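Local coordinates for sister chromatid cohesion protein (Chaetomium thermophilum, PDB 5T8V), which probably loads the cohesin complex onto chromatin, this chain being the C-terminal HEAT-repeat part of the loader, at residues Phe698-Lys711 with Leu733-Leu747. Sequence-based numbering, arbitrary orientation.
Sequences FSDAGPGVRKRAMK and LLHRVQDPEESVRDL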
loop_
_atom_site.group_PDB
_atom_site.type_symbol
_atom_site.label_atom_id
_atom_site.label_comp_id
_atom_site.label_asym_id
_atom_site.label_seq_id
_atom_site.Cartn_x
_atom_site.Cartn_y
_atom_site.Cartn_z
ATOM N N PHE A 698 -7.309 9.540 -11.523
ATOM C CA PHE A 698 -8.200 9.354 -12.664
ATOM C C PHE A 698 -7.410 9.136 -13.946
ATOM O O PHE A 698 -7.844 8.379 -14.820
ATOM C CB PHE A 698 -9.131 10.561 -12.828
ATOM C CG PHE A 698 -10.156 10.712 -11.729
ATOM C CD1 PHE A 698 -10.225 9.812 -10.677
ATOM C CD2 PHE A 698 -11.064 11.760 -11.763
ATOM C CE1 PHE A 698 -11.169 9.961 -9.682
ATOM C CE2 PHE A 698 -12.013 11.912 -10.770
ATOM C CZ PHE A 698 -12.066 11.011 -9.730
ATOM N N SER A 699 -6.253 9.784 -14.077
ATOM C CA SER A 699 -5.403 9.636 -15.256
ATOM C C SER A 699 -4.284 8.631 -15.016
ATOM O O SER A 699 -3.143 8.841 -15.435
ATOM C CB SER A 699 -4.832 10.988 -15.669
ATOM O OG SER A 699 -3.939 11.492 -14.690
ATOM N N ASP A 700 -4.590 7.530 -14.339
ATOM C CA ASP A 700 -3.611 6.493 -14.059
ATOM C C ASP A 700 -3.686 5.405 -15.122
ATOM O O ASP A 700 -4.741 5.156 -15.712
ATOM C CB ASP A 700 -3.848 5.893 -12.671
ATOM C CG ASP A 700 -2.704 5.013 -12.206
ATOM O OD1 ASP A 700 -2.122 4.289 -13.042
ATOM O OD2 ASP A 700 -2.389 5.045 -10.999
ATOM N N ALA A 701 -2.545 4.756 -15.364
ATOM C CA ALA A 701 -2.471 3.743 -16.411
ATOM C C ALA A 701 -3.483 2.628 -16.170
ATOM O O ALA A 701 -4.314 2.327 -17.035
ATOM C CB ALA A 701 -1.053 3.178 -16.487
ATOM N N GLY A 702 -3.426 2.001 -14.996
ATOM C CA GLY A 702 -4.279 0.880 -14.689
ATOM C C GLY A 702 -5.755 1.222 -14.804
ATOM O O GLY A 702 -6.223 2.210 -14.231
ATOM N N PRO A 703 -6.525 0.418 -15.548
ATOM C CA PRO A 703 -7.974 0.671 -15.639
ATOM C C PRO A 703 -8.746 0.319 -14.376
ATOM O O PRO A 703 -9.935 0.651 -14.295
ATOM C CB PRO A 703 -8.413 -0.207 -16.819
ATOM C CG PRO A 703 -7.394 -1.279 -16.895
ATOM C CD PRO A 703 -6.102 -0.662 -16.457
ATOM N N GLY A 704 -8.125 -0.335 -13.398
ATOM C CA GLY A 704 -8.802 -0.656 -12.156
ATOM C C GLY A 704 -8.556 0.390 -11.088
ATOM O O GLY A 704 -9.467 0.772 -10.344
ATOM N N VAL A 705 -7.311 0.864 -11.009
ATOM C CA VAL A 705 -6.973 1.906 -10.046
ATOM C C VAL A 705 -7.773 3.171 -10.329
ATOM O O VAL A 705 -8.164 3.890 -9.402
ATOM C CB VAL A 705 -5.453 2.170 -10.061
ATOM C CG1 VAL A 705 -4.999 2.677 -11.419
ATOM C CG2 VAL A 705 -5.068 3.149 -8.965
ATOM N N ARG A 706 -8.033 3.464 -11.605
ATOM C CA ARG A 706 -8.874 4.608 -11.943
ATOM C C ARG A 706 -10.286 4.418 -11.402
ATOM O O ARG A 706 -10.841 5.307 -10.746
ATOM C CB ARG A 706 -8.901 4.812 -13.458
ATOM C CG ARG A 706 -7.610 5.377 -14.033
ATOM C CD ARG A 706 -7.718 5.616 -15.534
ATOM N NE ARG A 706 -7.769 4.370 -16.294
ATOM C CZ ARG A 706 -7.756 4.299 -17.622
ATOM N NH1 ARG A 706 -7.691 5.406 -18.352
ATOM N NH2 ARG A 706 -7.806 3.119 -18.222
ATOM N N LYS A 707 -10.880 3.251 -11.665
ATOM C CA LYS A 707 -12.227 2.968 -11.180
ATOM C C LYS A 707 -12.305 3.123 -9.665
ATOM O O LYS A 707 -13.223 3.766 -9.139
ATOM C CB LYS A 707 -12.645 1.560 -11.611
ATOM C CG LYS A 707 -12.698 1.379 -13.127
ATOM C CD LYS A 707 -12.654 -0.087 -13.547
ATOM C CE LYS A 707 -13.996 -0.781 -13.361
ATOM N NZ LYS A 707 -13.996 -2.148 -13.956
ATOM N N ARG A 708 -11.337 2.551 -8.946
ATOM C CA ARG A 708 -11.322 2.690 -7.493
ATOM C C ARG A 708 -11.222 4.155 -7.085
ATOM O O ARG A 708 -11.966 4.627 -6.214
ATOM C CB ARG A 708 -10.162 1.886 -6.904
ATOM C CG ARG A 708 -10.050 2.002 -5.393
ATOM C CD ARG A 708 -9.168 0.912 -4.809
ATOM N NE ARG A 708 -9.216 0.907 -3.348
ATOM C CZ ARG A 708 -8.692 -0.044 -2.583
ATOM N NH1 ARG A 708 -8.075 -1.083 -3.132
ATOM N NH2 ARG A 708 -8.789 0.040 -1.263
ATOM N N ALA A 709 -10.307 4.895 -7.715
ATOM C CA ALA A 709 -10.105 6.294 -7.356
ATOM C C ALA A 709 -11.365 7.122 -7.573
ATOM O O ALA A 709 -11.633 8.054 -6.807
ATOM C CB ALA A 709 -8.943 6.879 -8.158
ATOM N N MET A 710 -12.149 6.808 -8.607
ATOM C CA MET A 710 -13.353 7.588 -8.866
ATOM C C MET A 710 -14.548 7.120 -8.046
ATOM O O MET A 710 -15.470 7.911 -7.817
ATOM C CB MET A 710 -13.690 7.570 -10.359
ATOM C CG MET A 710 -13.899 6.203 -10.972
ATOM S SD MET A 710 -14.184 6.309 -12.754
ATOM C CE MET A 710 -12.619 6.966 -13.334
ATOM N N LYS A 711 -14.556 5.868 -7.585
ATOM C CA LYS A 711 -15.554 5.465 -6.598
ATOM C C LYS A 711 -15.300 6.170 -5.268
ATOM O O LYS A 711 -16.216 6.755 -4.670
ATOM C CB LYS A 711 -15.535 3.946 -6.424
ATOM C CG LYS A 711 -16.814 3.363 -5.835
ATOM C CD LYS A 711 -17.950 3.368 -6.850
ATOM C CE LYS A 711 -19.214 2.742 -6.278
ATOM N NZ LYS A 711 -20.338 2.738 -7.259
ATOM N N LEU A 733 -14.406 13.209 -13.253
ATOM C CA LEU A 733 -15.357 12.164 -13.616
ATOM C C LEU A 733 -15.874 12.363 -15.032
ATOM O O LEU A 733 -15.884 11.429 -15.842
ATOM C CB LEU A 733 -16.523 12.152 -12.624
ATOM C CG LEU A 733 -16.254 11.528 -11.256
ATOM C CD1 LEU A 733 -17.359 11.895 -10.279
ATOM C CD2 LEU A 733 -16.135 10.020 -11.376
ATOM N N LEU A 734 -16.312 13.583 -15.347
ATOM C CA LEU A 734 -16.809 13.857 -16.689
ATOM C C LEU A 734 -15.719 13.647 -17.732
ATOM O O LEU A 734 -15.971 13.059 -18.789
ATOM C CB LEU A 734 -17.367 15.276 -16.764
ATOM C CG LEU A 734 -18.798 15.452 -16.245
ATOM C CD1 LEU A 734 -19.119 16.910 -15.949
ATOM C CD2 LEU A 734 -19.796 14.895 -17.253
ATOM N N HIS A 735 -14.496 14.103 -17.449
ATOM C CA HIS A 735 -13.393 13.853 -18.373
ATOM C C HIS A 735 -13.204 12.365 -18.629
ATOM O O HIS A 735 -12.703 11.977 -19.691
ATOM C CB HIS A 735 -12.096 14.454 -17.835
ATOM C CG HIS A 735 -11.739 15.771 -18.448
ATOM N ND1 HIS A 735 -12.065 16.977 -17.866
ATOM C CD2 HIS A 735 -11.085 16.072 -19.595
ATOM C CE1 HIS A 735 -11.625 17.963 -18.628
ATOM N NE2 HIS A 735 -11.028 17.441 -19.683
ATOM N N ARG A 736 -13.592 11.517 -17.678
ATOM C CA ARG A 736 -13.410 10.078 -17.814
ATOM C C ARG A 736 -14.562 9.393 -18.544
ATOM O O ARG A 736 -14.665 8.163 -18.493
ATOM C CB ARG A 736 -13.220 9.445 -16.433
ATOM C CG ARG A 736 -11.949 9.890 -15.722
ATOM C CD ARG A 736 -10.762 8.995 -16.061
ATOM N NE ARG A 736 -10.472 8.946 -17.492
ATOM C CZ ARG A 736 -9.701 9.816 -18.139
ATOM N NH1 ARG A 736 -9.129 10.825 -17.493
ATOM N NH2 ARG A 736 -9.501 9.680 -19.442
ATOM N N VAL A 737 -15.427 10.150 -19.222
ATOM C CA VAL A 737 -16.464 9.526 -20.040
ATOM C C VAL A 737 -15.898 9.098 -21.389
ATOM O O VAL A 737 -16.356 8.109 -21.971
ATOM C CB VAL A 737 -17.661 10.476 -20.213
ATOM C CG1 VAL A 737 -18.721 9.854 -21.121
ATOM C CG2 VAL A 737 -18.264 10.822 -18.861
ATOM N N GLN A 738 -14.910 9.824 -21.905
ATOM C CA GLN A 738 -14.225 9.450 -23.141
ATOM C C GLN A 738 -12.910 8.740 -22.820
ATOM O O GLN A 738 -11.824 9.150 -23.230
ATOM C CB GLN A 738 -13.992 10.683 -24.009
ATOM C CG GLN A 738 -15.266 11.282 -24.585
ATOM C CD GLN A 738 -15.000 12.519 -25.420
ATOM O OE1 GLN A 738 -13.962 13.167 -25.279
ATOM N NE2 GLN A 738 -15.939 12.851 -26.300
ATOM N N ASP A 739 -13.035 7.642 -22.058
ATOM C CA ASP A 739 -11.892 6.863 -21.621
ATOM C C ASP A 739 -11.692 5.651 -22.526
ATOM O O ASP A 739 -12.663 5.096 -23.047
ATOM C CB ASP A 739 -12.089 6.387 -20.177
ATOM C CG ASP A 739 -10.835 5.767 -19.590
ATOM O OD1 ASP A 739 -10.503 4.624 -19.963
ATOM O OD2 ASP A 739 -10.184 6.421 -18.748
ATOM N N PRO A 740 -10.443 5.211 -22.742
ATOM C CA PRO A 740 -10.218 4.011 -23.563
ATOM C C PRO A 740 -11.057 2.816 -23.133
ATOM O O PRO A 740 -11.877 2.320 -23.913
ATOM C CB PRO A 740 -8.718 3.747 -23.378
ATOM C CG PRO A 740 -8.139 5.100 -23.161
ATOM C CD PRO A 740 -9.174 5.882 -22.398
ATOM N N GLU A 741 -10.867 2.347 -21.902
ATOM C CA GLU A 741 -11.625 1.201 -21.416
ATOM C C GLU A 741 -13.115 1.530 -21.386
ATOM O O GLU A 741 -13.516 2.690 -21.268
ATOM C CB GLU A 741 -11.139 0.799 -20.022
ATOM C CG GLU A 741 -11.394 -0.656 -19.668
ATOM C CD GLU A 741 -10.456 -1.604 -20.392
ATOM O OE1 GLU A 741 -9.618 -1.124 -21.185
ATOM O OE2 GLU A 741 -10.554 -2.830 -20.167
ATOM N N GLU A 742 -13.941 0.490 -21.498
ATOM C CA GLU A 742 -15.389 0.658 -21.587
ATOM C C GLU A 742 -16.053 0.634 -20.212
ATOM O O GLU A 742 -16.862 1.515 -19.891
ATOM C CB GLU A 742 -15.981 -0.439 -22.481
ATOM C CG GLU A 742 -17.463 -0.272 -22.797
ATOM C CD GLU A 742 -17.743 0.921 -23.689
ATOM O OE1 GLU A 742 -16.784 1.461 -24.281
ATOM O OE2 GLU A 742 -18.921 1.320 -23.799
ATOM N N SER A 743 -15.726 -0.371 -19.397
ATOM C CA SER A 743 -16.317 -0.476 -18.066
ATOM C C SER A 743 -16.124 0.811 -17.274
ATOM O O SER A 743 -16.999 1.211 -16.495
ATOM C CB SER A 743 -15.705 -1.663 -17.319
ATOM O OG SER A 743 -14.290 -1.569 -17.282
ATOM N N VAL A 744 -14.984 1.478 -17.462
ATOM C CA VAL A 744 -14.735 2.722 -16.745
ATOM C C VAL A 744 -15.659 3.824 -17.246
ATOM O O VAL A 744 -16.083 4.685 -16.468
ATOM C CB VAL A 744 -13.255 3.125 -16.869
ATOM C CG1 VAL A 744 -12.920 3.510 -18.295
ATOM C CG2 VAL A 744 -12.929 4.258 -15.911
ATOM N N ARG A 745 -15.978 3.830 -18.543
ATOM C CA ARG A 745 -16.973 4.770 -19.049
ATOM C C ARG A 745 -18.331 4.497 -18.418
ATOM O O ARG A 745 -19.018 5.421 -17.964
ATOM C CB ARG A 745 -17.077 4.681 -20.571
ATOM C CG ARG A 745 -15.793 4.954 -21.325
ATOM C CD ARG A 745 -16.024 4.807 -22.822
ATOM N NE ARG A 745 -14.854 4.288 -23.525
ATOM C CZ ARG A 745 -14.858 3.899 -24.797
ATOM N NH1 ARG A 745 -15.973 3.969 -25.514
ATOM N NH2 ARG A 745 -13.747 3.438 -25.354
ATOM N N ASP A 746 -18.739 3.226 -18.391
ATOM C CA ASP A 746 -20.000 2.873 -17.749
ATOM C C ASP A 746 -20.036 3.365 -16.307
ATOM O O ASP A 746 -21.052 3.901 -15.848
ATOM C CB ASP A 746 -20.210 1.358 -17.806
ATOM C CG ASP A 746 -20.235 0.825 -19.225
ATOM O OD1 ASP A 746 -20.630 1.578 -20.139
ATOM O OD2 ASP A 746 -19.858 -0.350 -19.426
ATOM N N LEU A 747 -18.927 3.204 -15.581
ATOM C CA LEU A 747 -18.871 3.675 -14.199
ATOM C C LEU A 747 -18.988 5.192 -14.132
ATOM O O LEU A 747 -19.730 5.733 -13.306
ATOM C CB LEU A 747 -17.576 3.207 -13.537
ATOM C CG LEU A 747 -17.345 3.697 -12.104
ATOM C CD1 LEU A 747 -18.468 3.243 -11.181
ATOM C CD2 LEU A 747 -15.998 3.218 -11.584
#
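R706 and D739 reach for one another from opposite directions within the HEAT-repeat solenoid, where helix 703-719 lies alongside helix 742-755 and the loop before it. The helical segments here are almost parallel, 8° apart with axes 10.0 Å from each other. The bridge is not coplanar: guanidinium and carboxylate planes are turned 59° apart, and OD2 of D739 lies over a face of the R706 guanidinium, 2.7 Å from NH1. The same OD2 takes NE of R736 on its anti lone pair at 2.8 Å, a bond within the loop between helices 723-735 and 742-755. One carboxylate oxygen thus ties two arginines together, and probably shares its negative charge between them. Bends at chi2 and chi3 fold the R736 chain back toward D739, while its CG lies 3.8 Å from CE of M710, the two side chains crossing at about a right angle. An alanine in place of R736 would probably leave D739 with R706 as its one arginine partner in this network and take the CG and CD packing away from one side of the M710 methyl. Next to this network M710 packs against L733, V744 and L747. Its CB meets CD2 of L733 at 3.6 Å. With CG between the backbone N and the carbonyl carbon (chi1 58°), the chain runs on toward L747, V744 and R736, and CE also touches CG2 of V744. L747 brings CD2 against both CG of M710 and CB of K707. On the neighbouring helix 666-682, L673 packs against V705 and A709. NZ of K707 gives a weak hydrogen bond to OG of S743, 3.4 Å long.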